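Local coordinates for protein acyl-coenzyme A oxidase 3 (PDB 5YS9) that oxidises acyl-CoA thioesters to trans-2-enoyl-CoA with FAD as cofactor, passing the electrons to oxygen to give hydrogen peroxide in peroxisomal fatty acid beta-oxidation, at residues M41-H46 / E50-I55; R57-L62 / F637-W642; A172-T177 / Y224-F229. All coordinates share one frame; numbering follows the deposited sequence.

Contact 1 (M41-H46 / E50-I55)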
ATOM      1  N   MET A  41     -24.186 -15.105  13.832  1.00 40.33           N
ATOM      2  CA  MET A  41     -22.875 -14.494  13.691  1.00 39.61           C
ATOM      3  C   MET A  41     -23.004 -12.994  13.319  1.00 37.57           C
ATOM      4  O   MET A  41     -22.273 -12.160  13.832  1.00 40.51           O
ATOM      5  CB  MET A  41     -22.061 -15.278  12.652  1.00 45.44           C
ATOM      6  CG  MET A  41     -20.577 -14.978  12.646  1.00 45.10           C
ATOM      7  SD  MET A  41     -19.871 -15.331  14.251  1.00 49.31           S
ATOM      8  CE  MET A  41     -19.134 -16.936  13.966  1.00 43.93           C
ATOM      9  N   THR A  42     -23.978 -12.662  12.479  1.00 34.40           N
ATOM     10  CA  THR A  42     -24.284 -11.299  12.133  1.00 36.91           C
ATOM     11  C   THR A  42     -24.766 -10.507  13.350  1.00 41.13           C
ATOM     12  O   THR A  42     -24.380  -9.332  13.504  1.00 43.90           O
ATOM     13  CB  THR A  42     -25.330 -11.225  11.006  1.00 34.18           C
ATOM     14  OG1 THR A  42     -24.964 -12.138   9.966  1.00 35.98           O
ATOM     15  CG2 THR A  42     -25.392  -9.863  10.445  1.00 32.29           C
ATOM     16  N   GLU A  43     -25.578 -11.135  14.210  1.00 44.87           N
ATOM     17  CA  GLU A  43     -25.980 -10.512  15.523  1.00 46.33           C
ATOM     18  C   GLU A  43     -24.806 -10.229  16.474  1.00 42.04           C
ATOM     19  O   GLU A  43     -24.746  -9.160  17.104  1.00 38.86           O
ATOM     20  CB  GLU A  43     -27.048 -11.342  16.255  1.00 48.98           C
ATOM     21  CG  GLU A  43     -28.475 -11.025  15.810  1.00 51.58           C
ATOM     22  CD  GLU A  43     -29.480 -12.062  16.251  1.00 54.63           C
ATOM     23  OE1 GLU A  43     -30.466 -12.272  15.495  1.00 54.83           O
ATOM     24  OE2 GLU A  43     -29.259 -12.668  17.332  1.00 53.88           O
ATOM     25  N   PHE A  44     -23.860 -11.155  16.562  1.00 38.48           N
ATOM     26  CA  PHE A  44     -22.664 -10.862  17.320  1.00 40.14           C
ATOM     27  C   PHE A  44     -21.870  -9.655  16.762  1.00 38.35           C
ATOM     28  O   PHE A  44     -21.434  -8.821  17.519  1.00 37.15           O
ATOM     29  CB  PHE A  44     -21.766 -12.092  17.417  1.00 45.35           C
ATOM     30  CG  PHE A  44     -20.472 -11.824  18.138  1.00 44.83           C
ATOM     31  CD1 PHE A  44     -20.470 -11.592  19.495  1.00 44.02           C
ATOM     32  CD2 PHE A  44     -19.272 -11.720  17.440  1.00 43.77           C
ATOM     33  CE1 PHE A  44     -19.289 -11.319  20.153  1.00 42.94           C
ATOM     34  CE2 PHE A  44     -18.091 -11.455  18.096  1.00 42.63           C
ATOM     35  CZ  PHE A  44     -18.101 -11.253  19.459  1.00 40.95           C
ATOM     36  N   LEU A  45     -21.669  -9.578  15.446  1.00 42.88           N
ATOM     37  CA  LEU A  45     -20.894  -8.469  14.860  1.00 41.04           C
ATOM     38  C   LEU A  45     -21.522  -7.122  15.094  1.00 39.04           C
ATOM     39  O   LEU A  45     -20.815  -6.150  15.337  1.00 43.78           O
ATOM     40  CB  LEU A  45     -20.667  -8.675  13.369  1.00 42.53           C
ATOM     41  CG  LEU A  45     -19.666  -9.767  13.055  1.00 42.99           C
ATOM     42  CD1 LEU A  45     -19.775 -10.219  11.610  1.00 45.81           C
ATOM     43  CD2 LEU A  45     -18.262  -9.289  13.365  1.00 45.71           C
ATOM     44  N   HIS A  46     -22.843  -7.058  15.022  1.00 39.92           N
ATOM     45  CA  HIS A  46     -23.539  -5.779  15.109  1.00 40.03           C
ATOM     46  C   HIS A  46     -24.312  -5.585  16.423  1.00 41.36           C
ATOM     47  O   HIS A  46     -25.128  -4.675  16.507  1.00 41.02           O
ATOM     48  CB  HIS A  46     -24.465  -5.667  13.919  1.00 38.99           C
ATOM     49  CG  HIS A  46     -23.737  -5.581  12.631  1.00 41.74           C
ATOM     50  ND1 HIS A  46     -22.973  -4.481  12.293  1.00 41.77           N
ATOM     51  CD2 HIS A  46     -23.628  -6.458  11.601  1.00 38.89           C
ATOM     52  CE1 HIS A  46     -22.471  -4.662  11.087  1.00 38.35           C
ATOM     53  NE2 HIS A  46     -22.832  -5.861  10.659  1.00 39.64           N
ATOM     54  N   GLU A  50     -31.752  -5.957  16.830  1.00 51.00           N
ATOM     55  CA  GLU A  50     -32.349  -4.655  16.506  1.00 54.46           C
ATOM     56  C   GLU A  50     -31.419  -3.895  15.577  1.00 48.92           C
ATOM     57  O   GLU A  50     -31.827  -3.394  14.512  1.00 41.14           O
ATOM     58  CB  GLU A  50     -32.628  -3.842  17.789  1.00 60.08           C
ATOM     59  CG  GLU A  50     -33.950  -3.082  17.782  1.00 69.16           C
ATOM     60  CD  GLU A  50     -34.720  -3.244  19.087  1.00 75.53           C
ATOM     61  OE1 GLU A  50     -35.174  -4.373  19.386  1.00 78.11           O
ATOM     62  OE2 GLU A  50     -34.871  -2.236  19.807  1.00 78.70           O
ATOM     63  N   ASN A  51     -30.162  -3.856  15.997  1.00 42.81           N
ATOM     64  CA  ASN A  51     -29.111  -3.274  15.213  1.00 39.12           C
ATOM     65  C   ASN A  51     -29.044  -3.936  13.800  1.00 38.74           C
ATOM     66  O   ASN A  51     -28.847  -3.227  12.805  1.00 35.20           O
ATOM     67  CB  ASN A  51     -27.774  -3.412  15.941  1.00 38.53           C
ATOM     68  CG  ASN A  51     -27.612  -2.469  17.142  1.00 34.29           C
ATOM     69  OD1 ASN A  51     -28.344  -1.526  17.301  1.00 31.88           O
ATOM     70  ND2 ASN A  51     -26.597  -2.736  17.971  1.00 29.74           N
ATOM     71  N   VAL A  52     -29.240  -5.261  13.714  1.00 34.47           N
ATOM     72  CA  VAL A  52     -29.084  -5.974  12.463  1.00 31.10           C
ATOM     73  C   VAL A  52     -30.168  -5.554  11.543  1.00 33.55           C
ATOM     74  O   VAL A  52     -29.884  -5.242  10.401  1.00 35.27           O
ATOM     75  CB  VAL A  52     -29.003  -7.513  12.608  1.00 31.36           C
ATOM     76  CG1 VAL A  52     -29.161  -8.250  11.266  1.00 31.68           C
ATOM     77  CG2 VAL A  52     -27.665  -7.908  13.209  1.00 29.91           C
ATOM     78  N   THR A  53     -31.400  -5.479  12.032  1.00 40.87           N
ATOM     79  CA  THR A  53     -32.515  -5.059  11.174  1.00 42.91           C
ATOM     80  C   THR A  53     -32.290  -3.626  10.695  1.00 39.73           C
ATOM     81  O   THR A  53     -32.593  -3.299   9.543  1.00 38.76           O
ATOM     82  CB  THR A  53     -33.877  -5.090  11.881  1.00 47.00           C
ATOM     83  OG1 THR A  53     -33.791  -4.236  13.018  1.00 53.62           O
ATOM     84  CG2 THR A  53     -34.279  -6.527  12.279  1.00 45.84           C
ATOM     85  N   MET A  54     -31.758  -2.780  11.566  1.00 36.70           N
ATOM     86  CA  MET A  54     -31.511  -1.397  11.183  1.00 39.85           C
ATOM     87  C   MET A  54     -30.485  -1.310  10.023  1.00 42.34           C
ATOM     88  O   MET A  54     -30.706  -0.636   9.011  1.00 44.71           O
ATOM     89  CB  MET A  54     -31.014  -0.571  12.368  1.00 39.26           C
ATOM     90  CG  MET A  54     -30.949   0.898  12.022  1.00 41.44           C
ATOM     91  SD  MET A  54     -29.990   1.856  13.206  1.00 52.47           S
ATOM     92  CE  MET A  54     -31.269   2.676  14.134  1.00 44.58           C
ATOM     93  N   ILE A  55     -29.367  -1.992  10.194  1.00 38.82           N
ATOM     94  CA  ILE A  55     -28.343  -2.062   9.191  1.00 39.44           C
ATOM     95  C   ILE A  55     -28.891  -2.653   7.900  1.00 40.98           C
ATOM     96  O   ILE A  55     -28.524  -2.229   6.824  1.00 39.95           O
ATOM     97  CB  ILE A  55     -27.177  -2.892   9.739  1.00 42.86           C
ATOM     98  CG1 ILE A  55     -26.396  -2.017  10.711  1.00 46.92           C
ATOM     99  CG2 ILE A  55     -26.259  -3.454   8.644  1.00 45.93           C
ATOM    100  CD1 ILE A  55     -25.377  -2.787  11.499  1.00 52.18           C
TER
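H46 and N51 meet where two consecutive helices turn a sharp corner, an alpha-alpha corner in which helix 38-46 and helix 49-63 follow each other after a very short connection. The axes of the two short segments stand 93° apart and come within 8.8 Å. The one hydrogen bond between them joins side chain to backbone: N51 ND2 donates to H46 O at 2.8 Å, lying in the carbonyl plane, with the acceptor close to the plane of the N51 amide and an N-H...O angle of 147°. A leucine in place of N51 would remove this donor and would probably leave H46 O without its mate from helix 49-63. The CB atoms of the same two residues also approach each other.

Beyond this bond the contact is apolar. I55 sends CD1 over one face of the H46 imidazole, toward its rim; the modelled spacing to ND1 is very short, so its exact value is doubtful. V52 packs against T42, E43 and H46 of the first helix. Its CG1 is anti to the backbone N (chi1 167°), which leaves CG2 turned into the first helix, 4.0 Å from H46 CB and 3.9 Å from E43 CA. The T42 methyl, CG2, meets V52 CG2 at 4.1 Å, the two side chains crossing at about a right angle.

A second shell ties the first helix to other parts of the chain. T42 OG1 is hydrogen-bonded chiefly to A636 O, with I38 O also within hydrogen-bonding distance, E43 OE2 forms a salt bridge with K575, and L45 O is reached by K366. T42 O receives the backbone N of H46 at 3.1 Å, while V52 CG2 rests 3.6 Å from that same oxygen.

Contact 2 (R57-L62 / F637-W642)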
ATOM      1  N   ARG A  57     -31.915  -2.451   6.871  1.00 44.78           N
ATOM      2  CA  ARG A  57     -32.772  -1.430   6.330  1.00 43.63           C
ATOM      3  C   ARG A  57     -31.978  -0.364   5.611  1.00 43.17           C
ATOM      4  O   ARG A  57     -32.307   0.013   4.505  1.00 39.07           O
ATOM      5  CB  ARG A  57     -33.491  -0.766   7.493  1.00 49.79           C
ATOM      6  CG  ARG A  57     -34.985  -0.637   7.345  1.00 58.59           C
ATOM      7  CD  ARG A  57     -35.477   0.721   7.823  1.00 62.60           C
ATOM      8  NE  ARG A  57     -34.844   1.154   9.064  1.00 62.85           N
ATOM      9  CZ  ARG A  57     -34.378   2.377   9.281  1.00 57.69           C
ATOM     10  NH1 ARG A  57     -34.467   3.307   8.347  1.00 47.29           N
ATOM     11  NH2 ARG A  57     -33.820   2.665  10.441  1.00 54.00           N
ATOM     12  N   LEU A  58     -30.936   0.122   6.266  1.00 40.32           N
ATOM     13  CA  LEU A  58     -30.083   1.145   5.704  1.00 39.61           C
ATOM     14  C   LEU A  58     -29.347   0.699   4.454  1.00 40.74           C
ATOM     15  O   LEU A  58     -29.249   1.446   3.503  1.00 37.23           O
ATOM     16  CB  LEU A  58     -29.078   1.606   6.747  1.00 39.22           C
ATOM     17  CG  LEU A  58     -29.616   2.368   7.950  1.00 36.74           C
ATOM     18  CD1 LEU A  58     -28.504   2.657   8.929  1.00 35.16           C
ATOM     19  CD2 LEU A  58     -30.297   3.647   7.527  1.00 34.54           C
ATOM     20  N   MET A  59     -28.826  -0.518   4.463  1.00 40.35           N
ATOM     21  CA  MET A  59     -28.072  -1.027   3.333  1.00 40.15           C
ATOM     22  C   MET A  59     -28.939  -1.148   2.099  1.00 40.14           C
ATOM     23  O   MET A  59     -28.538  -0.780   1.018  1.00 37.41           O
ATOM     24  CB  MET A  59     -27.462  -2.383   3.671  1.00 39.13           C
ATOM     25  CG  MET A  59     -26.084  -2.308   4.298  1.00 41.46           C
ATOM     26  SD  MET A  59     -25.547  -3.828   5.078  1.00 43.55           S
ATOM     27  CE  MET A  59     -24.139  -4.204   4.069  1.00 49.90           C
ATOM     28  N   THR A  60     -30.141  -1.662   2.282  1.00 42.05           N
ATOM     29  CA  THR A  60     -31.098  -1.780   1.195  1.00 40.55           C
ATOM     30  C   THR A  60     -31.580  -0.434   0.648  1.00 35.59           C
ATOM     31  O   THR A  60     -31.827  -0.306  -0.525  1.00 40.64           O
ATOM     32  CB  THR A  60     -32.196  -2.861   1.410  1.00 39.07           C
ATOM     33  OG1 THR A  60     -33.486  -2.319   1.150  1.00 48.60           O
ATOM     34  CG2 THR A  60     -32.172  -3.414   2.774  1.00 34.02           C
ATOM     35  N   GLU A  61     -31.703   0.560   1.511  1.00 35.49           N
ATOM     36  CA  GLU A  61     -32.045   1.909   1.092  1.00 36.18           C
ATOM     37  C   GLU A  61     -30.980   2.536   0.212  1.00 36.75           C
ATOM     38  O   GLU A  61     -31.277   3.252  -0.717  1.00 39.00           O
ATOM     39  CB  GLU A  61     -32.298   2.798   2.298  1.00 39.27           C
ATOM     40  CG  GLU A  61     -33.728   2.783   2.781  1.00 42.25           C
ATOM     41  CD  GLU A  61     -33.877   3.240   4.207  1.00 41.25           C
ATOM     42  OE1 GLU A  61     -32.932   3.809   4.755  1.00 38.76           O
ATOM     43  OE2 GLU A  61     -34.949   3.035   4.777  1.00 46.36           O
ATOM     44  N   LEU A  62     -29.731   2.290   0.548  1.00 36.76           N
ATOM     45  CA  LEU A  62     -28.620   2.792  -0.231  1.00 35.10           C
ATOM     46  C   LEU A  62     -28.449   2.138  -1.586  1.00 37.87           C
ATOM     47  O   LEU A  62     -28.299   2.794  -2.597  1.00 34.87           O
ATOM     48  CB  LEU A  62     -27.326   2.600   0.559  1.00 34.25           C
ATOM     49  CG  LEU A  62     -27.112   3.419   1.824  1.00 32.16           C
ATOM     50  CD1 LEU A  62     -26.094   2.765   2.729  1.00 32.86           C
ATOM     51  CD2 LEU A  62     -26.675   4.817   1.482  1.00 32.64           C
ATOM     52  N   PHE A 637     -21.152 -11.157   7.355  1.00 37.01           N
ATOM     53  CA  PHE A 637     -21.143  -9.694   7.139  1.00 33.98           C
ATOM     54  C   PHE A 637     -22.407  -9.186   6.434  1.00 35.98           C
ATOM     55  O   PHE A 637     -22.732  -8.025   6.544  1.00 43.83           O
ATOM     56  CB  PHE A 637     -19.962  -9.263   6.321  1.00 32.82           C
ATOM     57  CG  PHE A 637     -18.625  -9.643   6.892  1.00 33.87           C
ATOM     58  CD1 PHE A 637     -18.234  -9.224   8.165  1.00 36.20           C
ATOM     59  CD2 PHE A 637     -17.700 -10.334   6.107  1.00 33.33           C
ATOM     60  CE1 PHE A 637     -16.954  -9.553   8.653  1.00 39.43           C
ATOM     61  CE2 PHE A 637     -16.419 -10.647   6.580  1.00 34.77           C
ATOM     62  CZ  PHE A 637     -16.049 -10.271   7.859  1.00 34.98           C
ATOM     63  N   GLY A 638     -23.102 -10.045   5.690  1.00 35.77           N
ATOM     64  CA  GLY A 638     -24.365  -9.683   5.038  1.00 34.79           C
ATOM     65  C   GLY A 638     -24.259  -8.642   3.934  1.00 34.05           C
ATOM     66  O   GLY A 638     -25.125  -7.797   3.785  1.00 35.50           O
ATOM     67  N   LEU A 639     -23.196  -8.708   3.161  1.00 32.75           N
ATOM     68  CA  LEU A 639     -22.966  -7.759   2.088  1.00 34.15           C
ATOM     69  C   LEU A 639     -23.616  -8.284   0.822  1.00 32.30           C
ATOM     70  O   LEU A 639     -23.341  -9.387   0.424  1.00 32.94           O
ATOM     71  CB  LEU A 639     -21.462  -7.588   1.857  1.00 37.84           C
ATOM     72  CG  LEU A 639     -20.648  -6.997   3.035  1.00 39.10           C
ATOM     73  CD1 LEU A 639     -19.171  -7.042   2.750  1.00 36.47           C
ATOM     74  CD2 LEU A 639     -21.109  -5.572   3.360  1.00 37.65           C
ATOM     75  N   SER A 640     -24.466  -7.482   0.192  1.00 30.17           N
ATOM     76  CA  SER A 640     -24.988  -7.807  -1.117  1.00 30.15           C
ATOM     77  C   SER A 640     -23.908  -7.527  -2.169  1.00 32.16           C
ATOM     78  O   SER A 640     -22.871  -6.885  -1.895  1.00 29.70           O
ATOM     79  CB  SER A 640     -26.247  -6.990  -1.434  1.00 27.99           C
ATOM     80  OG  SER A 640     -25.933  -5.604  -1.506  1.00 28.91           O
ATOM     81  N   ASP A 641     -24.172  -8.009  -3.381  1.00 30.44           N
ATOM     82  CA  ASP A 641     -23.227  -7.876  -4.424  1.00 29.55           C
ATOM     83  C   ASP A 641     -22.986  -6.372  -4.722  1.00 31.46           C
ATOM     84  O   ASP A 641     -21.912  -5.975  -5.159  1.00 31.55           O
ATOM     85  CB  ASP A 641     -23.722  -8.599  -5.659  1.00 30.44           C
ATOM     86  CG  ASP A 641     -23.605 -10.112  -5.569  1.00 30.34           C
ATOM     87  OD1 ASP A 641     -22.919 -10.618  -4.669  1.00 26.92           O
ATOM     88  OD2 ASP A 641     -24.180 -10.791  -6.469  1.00 32.15           O
ATOM     89  N   TRP A 642     -23.978  -5.535  -4.462  1.00 31.56           N
ATOM     90  CA  TRP A 642     -23.822  -4.111  -4.689  1.00 30.76           C
ATOM     91  C   TRP A 642     -22.724  -3.527  -3.796  1.00 33.80           C
ATOM     92  O   TRP A 642     -21.947  -2.696  -4.292  1.00 31.17           O
ATOM     93  CB  TRP A 642     -25.146  -3.426  -4.471  1.00 31.03           C
ATOM     94  CG  TRP A 642     -25.239  -1.955  -4.851  1.00 35.34           C
ATOM     95  CD1 TRP A 642     -25.649  -1.442  -6.050  1.00 29.23           C
ATOM     96  CD2 TRP A 642     -24.962  -0.817  -3.994  1.00 31.12           C
ATOM     97  NE1 TRP A 642     -25.633  -0.093  -5.989  1.00 31.67           N
ATOM     98  CE2 TRP A 642     -25.227   0.325  -4.744  1.00 30.54           C
ATOM     99  CE3 TRP A 642     -24.505  -0.675  -2.679  1.00 32.68           C
ATOM    100  CZ2 TRP A 642     -25.048   1.618  -4.237  1.00 29.86           C
ATOM    101  CZ3 TRP A 642     -24.343   0.628  -2.145  1.00 31.84           C
ATOM    102  CH2 TRP A 642     -24.630   1.749  -2.930  1.00 33.34           C
TER
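L62 N is hydrogen-bonded to L58 O at 3.1 Å, and the carbonyl group of L62 meets the indole of W642. L62 C sits over one face of the ring system, and L62 O lies 3.8 Å from W642 CZ2, at the benzo end of the indole. The approach is a van der Waals one, with a carbonyl placed against an aromatic surface. L62 CB adds a looser touch, 4.5 Å from W642 CZ3. The indole gets there because CG is anti to the backbone N (chi1 -172°), and on the five-membered ring W642 NE1 makes a weak hydrogen bond to N69 OD1.

M59, one turn earlier in the helix, carries the second half of the contact. Its chain is bent at chi3 (117°), which brings CE within 3.4 Å of L639 CD2 and 3.7 Å of G638 O. The leucine's CB points away from the helix, but its branched end swings back to receive the methyl.

Here the N-terminal helical part of the acyl-CoA oxidase fold packs on its C-terminal part: helix 49-63 lies against the connection between helices 630-635 and 641-644. G638 is the first residue to leave helical geometry after the former, with a positive phi (66°) that suits glycine, and S640 stands at the N-cap position of the latter. S640 OG is also hydrogen-bonded to E63 OE2, a polar tie between the same two parts of the chain. F643 touches both M59 and L62, and L110 of helix 101-111 also packs on both.

Contact 3 (A172-T177 / Y224-F229)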
ATOM      1  N   ALA A 172      -1.945  24.008  17.278  1.00 44.30           N
ATOM      2  CA  ALA A 172      -1.534  25.154  18.103  1.00 39.78           C
ATOM      3  C   ALA A 172      -0.619  26.126  17.369  1.00 41.78           C
ATOM      4  O   ALA A 172      -0.597  27.300  17.707  1.00 41.45           O
ATOM      5  CB  ALA A 172      -0.828  24.680  19.345  1.00 41.54           C
ATOM      6  N   GLY A 173       0.138  25.648  16.378  1.00 39.37           N
ATOM      7  CA  GLY A 173       1.015  26.528  15.583  1.00 37.67           C
ATOM      8  C   GLY A 173       0.448  27.221  14.352  1.00 36.91           C
ATOM      9  O   GLY A 173       1.229  27.723  13.550  1.00 44.27           O
ATOM     10  N   LEU A 174      -0.879  27.261  14.169  1.00 37.36           N
ATOM     11  CA  LEU A 174      -1.460  27.926  12.981  1.00 38.72           C
ATOM     12  C   LEU A 174      -1.055  29.376  12.948  1.00 41.39           C
ATOM     13  O   LEU A 174      -0.843  29.977  13.997  1.00 45.69           O
ATOM     14  CB  LEU A 174      -2.987  27.794  12.893  1.00 36.68           C
ATOM     15  CG  LEU A 174      -3.466  26.351  12.646  1.00 39.99           C
ATOM     16  CD1 LEU A 174      -4.977  26.191  12.834  1.00 38.20           C
ATOM     17  CD2 LEU A 174      -3.051  25.827  11.267  1.00 40.21           C
ATOM     18  N   GLU A 175      -0.933  29.910  11.730  1.00 40.25           N
ATOM     19  CA  GLU A 175      -0.427  31.255  11.491  1.00 37.51           C
ATOM     20  C   GLU A 175      -1.529  32.247  11.080  1.00 37.58           C
ATOM     21  O   GLU A 175      -1.314  33.458  11.087  1.00 40.11           O
ATOM     22  CB  GLU A 175       0.687  31.190  10.423  1.00 38.84           C
ATOM     23  CG  GLU A 175       2.041  30.589  10.845  1.00 36.87           C
ATOM     24  CD  GLU A 175       3.045  30.612   9.701  1.00 40.45           C
ATOM     25  OE1 GLU A 175       3.212  29.587   9.009  1.00 47.47           O
ATOM     26  OE2 GLU A 175       3.659  31.666   9.438  1.00 47.50           O
ATOM     27  N   THR A 176      -2.716  31.764  10.722  1.00 41.09           N
ATOM     28  CA  THR A 176      -3.778  32.685  10.277  1.00 43.35           C
ATOM     29  C   THR A 176      -4.252  33.466  11.489  1.00 40.52           C
ATOM     30  O   THR A 176      -4.420  32.895  12.558  1.00 41.18           O
ATOM     31  CB  THR A 176      -4.964  31.968   9.600  1.00 42.20           C
ATOM     32  OG1 THR A 176      -4.472  31.158   8.525  1.00 43.33           O
ATOM     33  CG2 THR A 176      -5.927  32.982   9.011  1.00 41.03           C
ATOM     34  N   THR A 177      -4.450  34.764  11.302  1.00 38.30           N
ATOM     35  CA  THR A 177      -4.740  35.690  12.401  1.00 35.63           C
ATOM     36  C   THR A 177      -6.106  36.295  12.308  1.00 36.17           C
ATOM     37  O   THR A 177      -6.603  36.520  11.206  1.00 40.48           O
ATOM     38  CB  THR A 177      -3.746  36.864  12.460  1.00 32.65           C
ATOM     39  OG1 THR A 177      -3.846  37.672  11.276  1.00 37.70           O
ATOM     40  CG2 THR A 177      -2.353  36.358  12.659  1.00 32.06           C
ATOM     41  N   TYR A 224      -4.100  35.090  22.119  1.00 42.04           N
ATOM     42  CA  TYR A 224      -4.882  34.123  22.924  1.00 44.25           C
ATOM     43  C   TYR A 224      -5.005  32.708  22.332  1.00 43.79           C
ATOM     44  O   TYR A 224      -5.885  31.967  22.734  1.00 44.36           O
ATOM     45  CB  TYR A 224      -6.301  34.668  23.162  1.00 45.69           C
ATOM     46  CG  TYR A 224      -6.291  35.832  24.071  1.00 50.06           C
ATOM     47  CD1 TYR A 224      -6.140  37.121  23.572  1.00 55.70           C
ATOM     48  CD2 TYR A 224      -6.399  35.664  25.451  1.00 51.86           C
ATOM     49  CE1 TYR A 224      -6.120  38.217  24.410  1.00 51.82           C
ATOM     50  CE2 TYR A 224      -6.382  36.753  26.290  1.00 49.03           C
ATOM     51  CZ  TYR A 224      -6.234  38.017  25.756  1.00 49.99           C
ATOM     52  OH  TYR A 224      -6.202  39.097  26.559  1.00 54.93           O
ATOM     53  N   GLY A 225      -4.156  32.322  21.383  1.00 45.58           N
ATOM     54  CA  GLY A 225      -4.255  30.991  20.771  1.00 40.32           C
ATOM     55  C   GLY A 225      -5.367  30.882  19.730  1.00 41.70           C
ATOM     56  O   GLY A 225      -6.115  31.847  19.459  1.00 42.29           O
ATOM     57  N   VAL A 226      -5.483  29.680  19.169  1.00 40.37           N
ATOM     58  CA  VAL A 226      -6.302  29.406  18.014  1.00 41.85           C
ATOM     59  C   VAL A 226      -7.769  29.224  18.410  1.00 41.21           C
ATOM     60  O   VAL A 226      -8.061  28.440  19.296  1.00 40.68           O
ATOM     61  CB  VAL A 226      -5.766  28.144  17.287  1.00 47.35           C
ATOM     62  CG1 VAL A 226      -6.705  27.687  16.168  1.00 50.73           C
ATOM     63  CG2 VAL A 226      -4.348  28.390  16.763  1.00 45.76           C
ATOM     64  N   LYS A 227      -8.678  29.964  17.772  1.00 40.10           N
ATOM     65  CA  LYS A 227     -10.122  29.799  17.986  1.00 39.29           C
ATOM     66  C   LYS A 227     -10.763  29.709  16.638  1.00 37.54           C
ATOM     67  O   LYS A 227     -10.083  29.739  15.625  1.00 38.43           O
ATOM     68  CB  LYS A 227     -10.728  31.010  18.732  1.00 46.10           C
ATOM     69  CG  LYS A 227      -9.960  31.513  19.948  1.00 47.66           C
ATOM     70  CD  LYS A 227      -9.870  30.468  21.045  1.00 47.30           C
ATOM     71  CE  LYS A 227      -8.773  30.864  22.015  1.00 48.31           C
ATOM     72  NZ  LYS A 227      -8.573  29.847  23.074  1.00 52.14           N
ATOM     73  N   ILE A 228     -12.083  29.708  16.635  1.00 39.68           N
ATOM     74  CA  ILE A 228     -12.877  29.353  15.488  1.00 41.72           C
ATOM     75  C   ILE A 228     -13.799  30.515  15.165  1.00 42.59           C
ATOM     76  O   ILE A 228     -14.539  30.977  16.053  1.00 43.09           O
ATOM     77  CB  ILE A 228     -13.732  28.075  15.752  1.00 39.52           C
ATOM     78  CG1 ILE A 228     -12.908  26.981  16.418  1.00 44.23           C
ATOM     79  CG2 ILE A 228     -14.280  27.546  14.451  1.00 42.20           C
ATOM     80  CD1 ILE A 228     -13.657  25.669  16.667  1.00 46.19           C
ATOM     81  N   PHE A 229     -13.785  30.935  13.886  1.00 42.11           N
ATOM     82  CA  PHE A 229     -14.581  32.091  13.383  1.00 40.06           C
ATOM     83  C   PHE A 229     -15.343  31.675  12.122  1.00 44.58           C
ATOM     84  O   PHE A 229     -14.782  30.978  11.242  1.00 45.37           O
ATOM     85  CB  PHE A 229     -13.661  33.303  13.050  1.00 38.04           C
ATOM     86  CG  PHE A 229     -12.743  33.693  14.177  1.00 38.56           C
ATOM     87  CD1 PHE A 229     -11.583  32.965  14.432  1.00 38.28           C
ATOM     88  CD2 PHE A 229     -13.045  34.776  15.010  1.00 41.27           C
ATOM     89  CE1 PHE A 229     -10.745  33.288  15.490  1.00 37.90           C
ATOM     90  CE2 PHE A 229     -12.196  35.124  16.068  1.00 40.44           C
ATOM     91  CZ  PHE A 229     -11.049  34.372  16.310  1.00 39.12           C
TER
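A172 and V226 have the closest alpha carbons across this contact, 6.4 Å apart, where an irregular loop runs past a beta strand and packs on it without backbone pairing. V226 is the residue that reaches over. Its CB points toward the loop, and with CG1 anti to the backbone N (chi1 172°) its two methyls divide the work. CG1 meets the CD1 methyl of L174 at 4.0 Å. CG2 lies 4.0 Å from A172 O and 4.1 Å from L174 CB. L174 answers with a CB that also points across, and with chi2 at 169° its chain runs out to place CD1 against the valine; the two side chains cross at about a right angle. A172 takes part through its carbonyl, since its methyl is directed away.

The loop is also bound by an arginine: R216, on strand 210-219, donates from NH2 to both A172 O and L174 O, while its backbone pairs with T176, and E164 accepts from E175 N and from T176 OG1. Strand 222-232 is in turn hydrogen-bonded antiparallel to strand 210-219, which is thus bonded to both partners, and F214 of that strand touches L174 and I228. E175 OE1 is hydrogen-bonded to T19 OG1 of the second subunit, so the segment also lies at the dimer interface. The arrangement belongs to the beta-sheet middle domain of the acyl-CoA dehydrogenase and oxidase family, in which the loop between strands 158-161 and 177-181 packs on strand 222-232, here with the L174 side chain about 8 Å from a bound FAD.

In the fold
Followed from the N terminus, the chain first closes contact 1, a short corner with three residues between its segments. Helix 49-63 carries on directly from there into contact 2, whose partner comes only 574 residues later, so this contact closes a loop that takes in most of the protein. Contact 3, itself a local closure within the middle beta domain, falls wholly inside that long excursion and crosses neither of the others. Contacts 1 and 2 adjoin, with centres 12 Å apart and L45 packing on F637; together they tie N-terminal helices to the C-terminal helical part. Contact 3 lies on the opposite side of the chain's centre, its own centre about 43 Å from the centres of the other two.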